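Local coordinates for hemolysin (Xylella fastidiosa, PDB 2OAI), which binds calcium through its transporter-associated domain, the part in this crystal, and may also bind flavin adenine dinucleotide as part of a membrane protein, at residues 10-15 with 20-25; 29-34 with 68-73. All blocks are in the same frame, centred on the assembly; numbering follows the deposited sequence. Where two conformers were deposited one is given.

Contact 1: 10-15 with 20-25. With EDO (1,2-ethanediol), chain E; EDO (1,2-ethanediol), chain D; EDO (1,2-ethanediol), chain B.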
loop_
_atom_site.group_PDB
_atom_site.type_symbol
_atom_site.label_atom_id
_atom_site.label_comp_id
_atom_site.label_asym_id
_atom_site.label_seq_id
_atom_site.Cartn_x
_atom_site.Cartn_y
_atom_site.Cartn_z
ATOM N N ALA A 10 4.366 -10.358 7.757
ATOM C CA ALA A 10 3.420 -9.796 8.742
ATOM C C ALA A 10 2.060 -9.534 8.086
ATOM O O ALA A 10 2.021 -9.038 6.948
ATOM C CB ALA A 10 3.976 -8.488 9.290
ATOM N N LEU A 11 0.961 -9.848 8.778
ATOM C CA LEU A 11 -0.360 -9.656 8.195
ATOM C C LEU A 11 -0.859 -8.232 8.418
ATOM O O LEU A 11 -1.750 -7.773 7.713
ATOM C CB LEU A 11 -1.374 -10.637 8.776
ATOM C CG LEU A 11 -1.816 -11.867 7.931
ATOM C CD1 LEU A 11 -0.811 -12.335 6.910
ATOM C CD2 LEU A 11 -2.329 -13.009 8.801
HETATM N N MSE A 12 -0.300 -7.566 9.422
HETATM C CA MSE A 12 -0.761 -6.229 9.784
HETATM C C MSE A 12 0.385 -5.416 10.337
HETATM O O MSE A 12 1.155 -5.912 11.165
HETATM C CB MSE A 12 -1.814 -6.350 10.860
HETATM C CG MSE A 12 -2.801 -5.294 10.752
HETATM SE SE MSE A 12 -3.868 -5.444 12.326
HETATM C CE MSE A 12 -2.830 -4.140 13.359
ATOM N N VAL A 13 0.522 -4.177 9.881
ATOM C CA VAL A 13 1.561 -3.317 10.412
ATOM C C VAL A 13 0.995 -1.925 10.652
ATOM O O VAL A 13 0.050 -1.521 9.988
ATOM C CB VAL A 13 2.812 -3.196 9.490
ATOM C CG1 VAL A 13 3.351 -4.609 9.037
ATOM C CG2 VAL A 13 2.542 -2.313 8.375
ATOM N N THR A 14 1.573 -1.220 11.617
ATOM C CA THR A 14 1.110 0.108 11.982
ATOM C C THR A 14 2.007 1.134 11.312
ATOM O O THR A 14 3.232 1.058 11.442
ATOM C CB THR A 14 1.245 0.306 13.510
ATOM O OG1 THR A 14 0.629 -0.810 14.168
ATOM C CG2 THR A 14 0.534 1.600 13.917
ATOM N N ARG A 15 1.408 2.104 10.642
ATOM C CA ARG A 15 2.137 3.252 10.105
ATOM C C ARG A 15 2.426 4.314 11.148
ATOM O O ARG A 15 1.850 4.317 12.259
ATOM C CB ARG A 15 1.314 3.865 8.954
ATOM C CG ARG A 15 1.106 2.887 7.779
ATOM C CD ARG A 15 0.248 3.581 6.728
ATOM N NE ARG A 15 0.947 4.704 6.099
ATOM C CZ ARG A 15 0.371 5.862 5.746
ATOM N NH1 ARG A 15 -0.904 6.127 6.048
ATOM N NH2 ARG A 15 1.092 6.799 5.141
ATOM N N PHE A 20 -3.305 1.570 9.651
ATOM C CA PHE A 20 -2.846 0.190 9.563
ATOM C C PHE A 20 -2.761 -0.202 8.121
ATOM O O PHE A 20 -3.675 0.087 7.332
ATOM C CB PHE A 20 -3.851 -0.767 10.224
ATOM C CG PHE A 20 -4.024 -0.572 11.726
ATOM C CD1 PHE A 20 -2.927 -0.493 12.571
ATOM C CD2 PHE A 20 -5.294 -0.524 12.281
ATOM C CE1 PHE A 20 -3.106 -0.334 13.959
ATOM C CE2 PHE A 20 -5.485 -0.378 13.669
ATOM C CZ PHE A 20 -4.401 -0.274 14.500
ATOM N N LEU A 21 -1.710 -0.920 7.783
ATOM C CA LEU A 21 -1.623 -1.593 6.497
ATOM C C LEU A 21 -1.843 -3.091 6.743
ATOM O O LEU A 21 -1.129 -3.727 7.557
ATOM C CB LEU A 21 -0.264 -1.329 5.858
ATOM C CG LEU A 21 -0.139 0.108 5.302
ATOM C CD1 LEU A 21 1.347 0.498 5.048
ATOM C CD2 LEU A 21 -0.928 0.187 3.962
ATOM N N ILE A 22 -2.847 -3.648 6.049
ATOM C CA ILE A 22 -3.360 -4.985 6.392
ATOM C C ILE A 22 -3.444 -5.895 5.158
ATOM O O ILE A 22 -3.870 -5.469 4.089
ATOM C CB ILE A 22 -4.736 -4.901 7.062
ATOM C CG1 ILE A 22 -4.678 -3.946 8.284
ATOM C CG2 ILE A 22 -5.211 -6.330 7.481
ATOM C CD1 ILE A 22 -5.976 -3.901 9.113
ATOM N N ASP A 23 -3.005 -7.138 5.316
ATOM C CA ASP A 23 -3.049 -8.139 4.229
ATOM C C ASP A 23 -4.522 -8.475 3.920
ATOM O O ASP A 23 -5.356 -8.560 4.845
ATOM C CB ASP A 23 -2.301 -9.400 4.692
ATOM C CG ASP A 23 -2.033 -10.344 3.562
ATOM O OD1 ASP A 23 -2.978 -11.023 3.118
ATOM O OD2 ASP A 23 -0.876 -10.409 3.102
ATOM N N GLY A 24 -4.873 -8.615 2.636
ATOM C CA GLY A 24 -6.250 -8.992 2.284
ATOM C C GLY A 24 -6.735 -10.290 2.908
ATOM O O GLY A 24 -7.939 -10.497 3.043
ATOM N N THR A 25 -5.824 -11.191 3.286
ATOM C CA THR A 25 -6.253 -12.472 3.868
ATOM C C THR A 25 -6.632 -12.419 5.356
ATOM O O THR A 25 -7.027 -13.448 5.939
ATOM C CB THR A 25 -5.179 -13.563 3.692
ATOM O OG1 THR A 25 -4.013 -13.180 4.429
ATOM C CG2 THR A 25 -4.855 -13.754 2.225
HETATM C C1 EDO E . -3.352 -11.001 -0.133
HETATM O O1 EDO E . -2.245 -11.346 0.667
HETATM C C2 EDO E . -4.709 -11.142 0.516
HETATM O O2 EDO E . -5.728 -11.102 -0.484
HETATM C C1 EDO D . -2.588 9.371 4.290
HETATM O O1 EDO D . -3.685 9.185 3.389
HETATM C C2 EDO D . -1.369 8.604 3.786
HETATM O O2 EDO D . -0.182 9.352 4.087
HETATM C C1 EDO B . -1.879 9.468 4.443
HETATM O O1 EDO B . -0.653 9.114 5.093
HETATM C C2 EDO B . -2.616 8.206 4.006
HETATM O O2 EDO B . -4.029 8.412 4.147
HETATM O O HOH W 1 1.494 -10.311 4.420
#
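Met12, a selenomethionine, reaches across the beta hairpin to Ile22 and Phe20. Its CB leaves the sheet on the same face as those two residues. CG then lies alongside Ile22, and the packing is tight: CG is 3.4 Å from Ile22 CG1. SE follows, 4.1 Å from Ile22 CD1 and, farther off, over one face of the Phe20 ring, a Met-aromatic contact. A bend at chi3 (94°) turns the methyl CE down onto that ring. CE sits over the same face in a CH-pi contact, 3.7 Å from Phe20 CD1 and displaced toward the rim. Thr14 OG1 meets the edge of the same ring, in its plane, 3.8 Å from Phe20 CE1.

Val13 and Leu21, whose side chains point to the opposite face, form an antiparallel hydrogen-bonded pair. Val13 N donates to Leu21 O, and Leu21 N donates to Val13 O, both at 2.9 Å. Two residues further along, Asp23 N donates to Leu11 O at 2.8 Å. Asp23 OD1 then closes an Asx turn. It takes Thr25 N with its anti lone pair, and Thr25 OG1 reaches it from above the carboxylate plane.

The hairpin forms one margin of the antiparallel sheet, with strand 20-22 bonded to strand 89-92. Helix 28-35 lies against the face of Met12, Phe20 and Ile22. On the other face, Val13 and Leu21 pack on Val64 of the second subunit.

Contact 2: 29-34 with 68-73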
loop_
_atom_site.group_PDB
_atom_site.type_symbol
_atom_site.label_atom_id
_atom_site.label_comp_id
_atom_site.label_asym_id
_atom_site.label_seq_id
_atom_site.Cartn_x
_atom_site.Cartn_y
_atom_site.Cartn_z
ATOM N N GLU A 29 -13.045 -11.812 11.578
ATOM C CA GLU A 29 -13.138 -11.943 13.033
ATOM C C GLU A 29 -11.972 -11.236 13.686
ATOM O O GLU A 29 -12.134 -10.521 14.679
ATOM C CB GLU A 29 -13.081 -13.398 13.463
ATOM C CG GLU A 29 -14.243 -14.222 13.049
ATOM C CD GLU A 29 -14.294 -15.513 13.840
ATOM O OE1 GLU A 29 -13.529 -16.449 13.499
ATOM O OE2 GLU A 29 -15.085 -15.584 14.811
ATOM N N GLU A 30 -10.791 -11.460 13.120
ATOM C CA GLU A 30 -9.576 -10.881 13.652
ATOM C C GLU A 30 -9.541 -9.383 13.377
ATOM O O GLU A 30 -9.087 -8.608 14.206
ATOM C CB GLU A 30 -8.344 -11.574 13.054
ATOM C CG GLU A 30 -7.602 -12.493 14.026
ATOM C CD GLU A 30 -6.840 -11.710 15.103
ATOM O OE1 GLU A 30 -6.644 -10.482 14.942
ATOM O OE2 GLU A 30 -6.432 -12.321 16.112
ATOM N N LEU A 31 -10.026 -8.979 12.210
ATOM C CA LEU A 31 -10.139 -7.564 11.877
ATOM C C LEU A 31 -11.046 -6.843 12.894
ATOM O O LEU A 31 -10.705 -5.753 13.375
ATOM C CB LEU A 31 -10.672 -7.394 10.453
ATOM C CG LEU A 31 -10.781 -5.955 9.927
ATOM C CD1 LEU A 31 -9.426 -5.234 9.834
ATOM C CD2 LEU A 31 -11.514 -5.916 8.569
ATOM N N ARG A 32 -12.174 -7.461 13.252
ATOM C CA ARG A 32 -13.095 -6.842 14.193
ATOM C C ARG A 32 -12.387 -6.582 15.507
ATOM O O ARG A 32 -12.613 -5.548 16.137
ATOM C CB ARG A 32 -14.322 -7.723 14.472
ATOM C CG ARG A 32 -15.294 -7.741 13.317
ATOM C CD ARG A 32 -16.689 -8.328 13.713
ATOM N NE ARG A 32 -17.451 -8.615 12.493
ATOM C CZ ARG A 32 -18.127 -7.707 11.777
ATOM N NH1 ARG A 32 -18.759 -8.086 10.668
ATOM N NH2 ARG A 32 -18.189 -6.429 12.165
ATOM N N GLU A 33 -11.571 -7.543 15.922
ATOM C CA GLU A 33 -10.889 -7.447 17.216
ATOM C C GLU A 33 -9.878 -6.310 17.186
ATOM O O GLU A 33 -9.838 -5.496 18.110
ATOM C CB GLU A 33 -10.182 -8.751 17.592
ATOM C CG GLU A 33 -11.096 -9.947 17.742
ATOM C CD GLU A 33 -10.349 -11.223 18.189
ATOM O OE1 GLU A 33 -9.579 -11.815 17.374
ATOM O OE2 GLU A 33 -10.559 -11.633 19.351
ATOM N N VAL A 34 -9.090 -6.217 16.116
ATOM C CA VAL A 34 -8.006 -5.217 16.038
ATOM C C VAL A 34 -8.462 -3.775 15.765
ATOM O O VAL A 34 -7.721 -2.819 16.018
ATOM C CB VAL A 34 -6.906 -5.620 15.027
ATOM C CG1 VAL A 34 -6.481 -7.066 15.266
ATOM C CG2 VAL A 34 -7.379 -5.402 13.590
ATOM N N PHE A 68 -13.984 2.394 0.847
ATOM C CA PHE A 68 -15.335 2.461 1.396
ATOM C C PHE A 68 -15.196 2.578 2.907
ATOM O O PHE A 68 -14.126 2.322 3.453
ATOM C CB PHE A 68 -16.173 1.230 0.999
ATOM C CG PHE A 68 -15.637 -0.089 1.533
ATOM C CD1 PHE A 68 -14.624 -0.773 0.851
ATOM C CD2 PHE A 68 -16.147 -0.648 2.710
ATOM C CE1 PHE A 68 -14.114 -2.005 1.316
ATOM C CE2 PHE A 68 -15.636 -1.887 3.191
ATOM C CZ PHE A 68 -14.609 -2.553 2.479
ATOM N N ASP A 69 -16.292 2.949 3.573
ATOM C CA ASP A 69 -16.292 3.071 5.022
ATOM C C ASP A 69 -17.089 1.948 5.662
ATOM O O ASP A 69 -18.163 1.556 5.158
ATOM C CB ASP A 69 -16.840 4.426 5.427
ATOM C CG ASP A 69 -16.035 5.584 4.824
ATOM O OD1 ASP A 69 -14.829 5.434 4.513
ATOM O OD2 ASP A 69 -16.615 6.657 4.646
ATOM N N TRP A 70 -16.566 1.433 6.772
ATOM C CA TRP A 70 -17.165 0.280 7.438
ATOM C C TRP A 70 -16.824 0.370 8.909
ATOM O O TRP A 70 -15.649 0.472 9.275
ATOM C CB TRP A 70 -16.613 -1.011 6.820
ATOM C CG TRP A 70 -16.983 -2.294 7.546
ATOM C CD1 TRP A 70 -18.191 -2.963 7.500
ATOM C CD2 TRP A 70 -16.125 -3.072 8.393
ATOM N NE1 TRP A 70 -18.133 -4.094 8.289
ATOM C CE2 TRP A 70 -16.875 -4.190 8.838
ATOM C CE3 TRP A 70 -14.800 -2.931 8.822
ATOM C CZ2 TRP A 70 -16.334 -5.162 9.704
ATOM C CZ3 TRP A 70 -14.262 -3.905 9.676
ATOM C CH2 TRP A 70 -15.032 -4.999 10.105
ATOM N N ALA A 71 -17.860 0.374 9.742
ATOM C CA ALA A 71 -17.700 0.387 11.205
ATOM C C ALA A 71 -16.832 1.533 11.758
ATOM O O ALA A 71 -16.027 1.308 12.677
ATOM C CB ALA A 71 -17.145 -0.969 11.662
ATOM N N GLY A 72 -16.992 2.747 11.218
ATOM C CA GLY A 72 -16.190 3.914 11.614
ATOM C C GLY A 72 -14.743 3.938 11.079
ATOM O O GLY A 72 -13.919 4.721 11.558
ATOM N N TRP A 73 -14.436 3.100 10.088
ATOM C CA TRP A 73 -13.087 3.066 9.484
ATOM C C TRP A 73 -13.190 3.235 7.977
ATOM O O TRP A 73 -14.194 2.808 7.379
ATOM C CB TRP A 73 -12.419 1.707 9.774
ATOM C CG TRP A 73 -12.035 1.553 11.213
ATOM C CD1 TRP A 73 -12.852 1.232 12.262
ATOM C CD2 TRP A 73 -10.731 1.725 11.745
ATOM N NE1 TRP A 73 -12.124 1.195 13.434
ATOM C CE2 TRP A 73 -10.817 1.496 13.146
ATOM C CE3 TRP A 73 -9.490 2.047 11.177
ATOM C CZ2 TRP A 73 -9.709 1.578 13.988
ATOM C CZ3 TRP A 73 -8.376 2.149 12.029
ATOM C CH2 TRP A 73 -8.508 1.909 13.425
#
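Leu31 and Arg32 of helix 28-35 meet the indole of Trp70, which opens a type I' beta turn. The turn runs from Trp70 to Trp73 and joins strands 67-70 and 73-76 as a tight hairpin. The contact is thus a helix packed on the end of a beta hairpin.

Along the helix, Glu30 O takes a backbone bond from Val34 N, so Leu31 and Arg32 sit within regular helical turns. Leu31 holds CG anti to the backbone N (chi1 -177°), which sends its branch toward the hairpin. CD2 is the branch that touches, 3.6 Å from Trp70 CZ3 and 3.9 Å from Trp70 CH2. It approaches the six-membered ring obliquely. Leu31 also packs on Met53 of helix 50-58, which touches Trp70 as well.

Arg32 comes next. Extended from CG to NE, its chain runs at about a right angle to the Trp70 side chain. Its guanidinium presents a face to Trp70 CZ2, with NH2 3.3 Å from that carbon. The two planes are 55° apart, so this is no parallel stack. NH1 lies at the indole edge, near the plane of the ring.

Across the hairpin end, Trp70 N donates to Trp73 O at 2.8 Å, and Trp73 N returns the bond to Trp70 O at 3.0 Å. The turn also folds Ala71 back over the indole: its CB stands 4.0 Å above the ring plane, over the centre.

Contact 1 is a surface contact within one beta hairpin; contact 2 is partly buried and joins a helix to the far edge of the same sheet. The first combines backbone hydrogen bonds with apolar packing. The second rests on side chains alone, an aliphatic branch and a guanidinium against an indole. Helix 28-35 links the two, since it follows strand 20-22 in the chain. Ile22 packs on Leu31, Met12 on Val34, and Phe20 on Trp73, so the hairpin face with Met12, Phe20 and Ile22 meets residues of both segments of contact 2. Contact 1 also comes near the calcium site and the second subunit, whereas contact 2 touches neither.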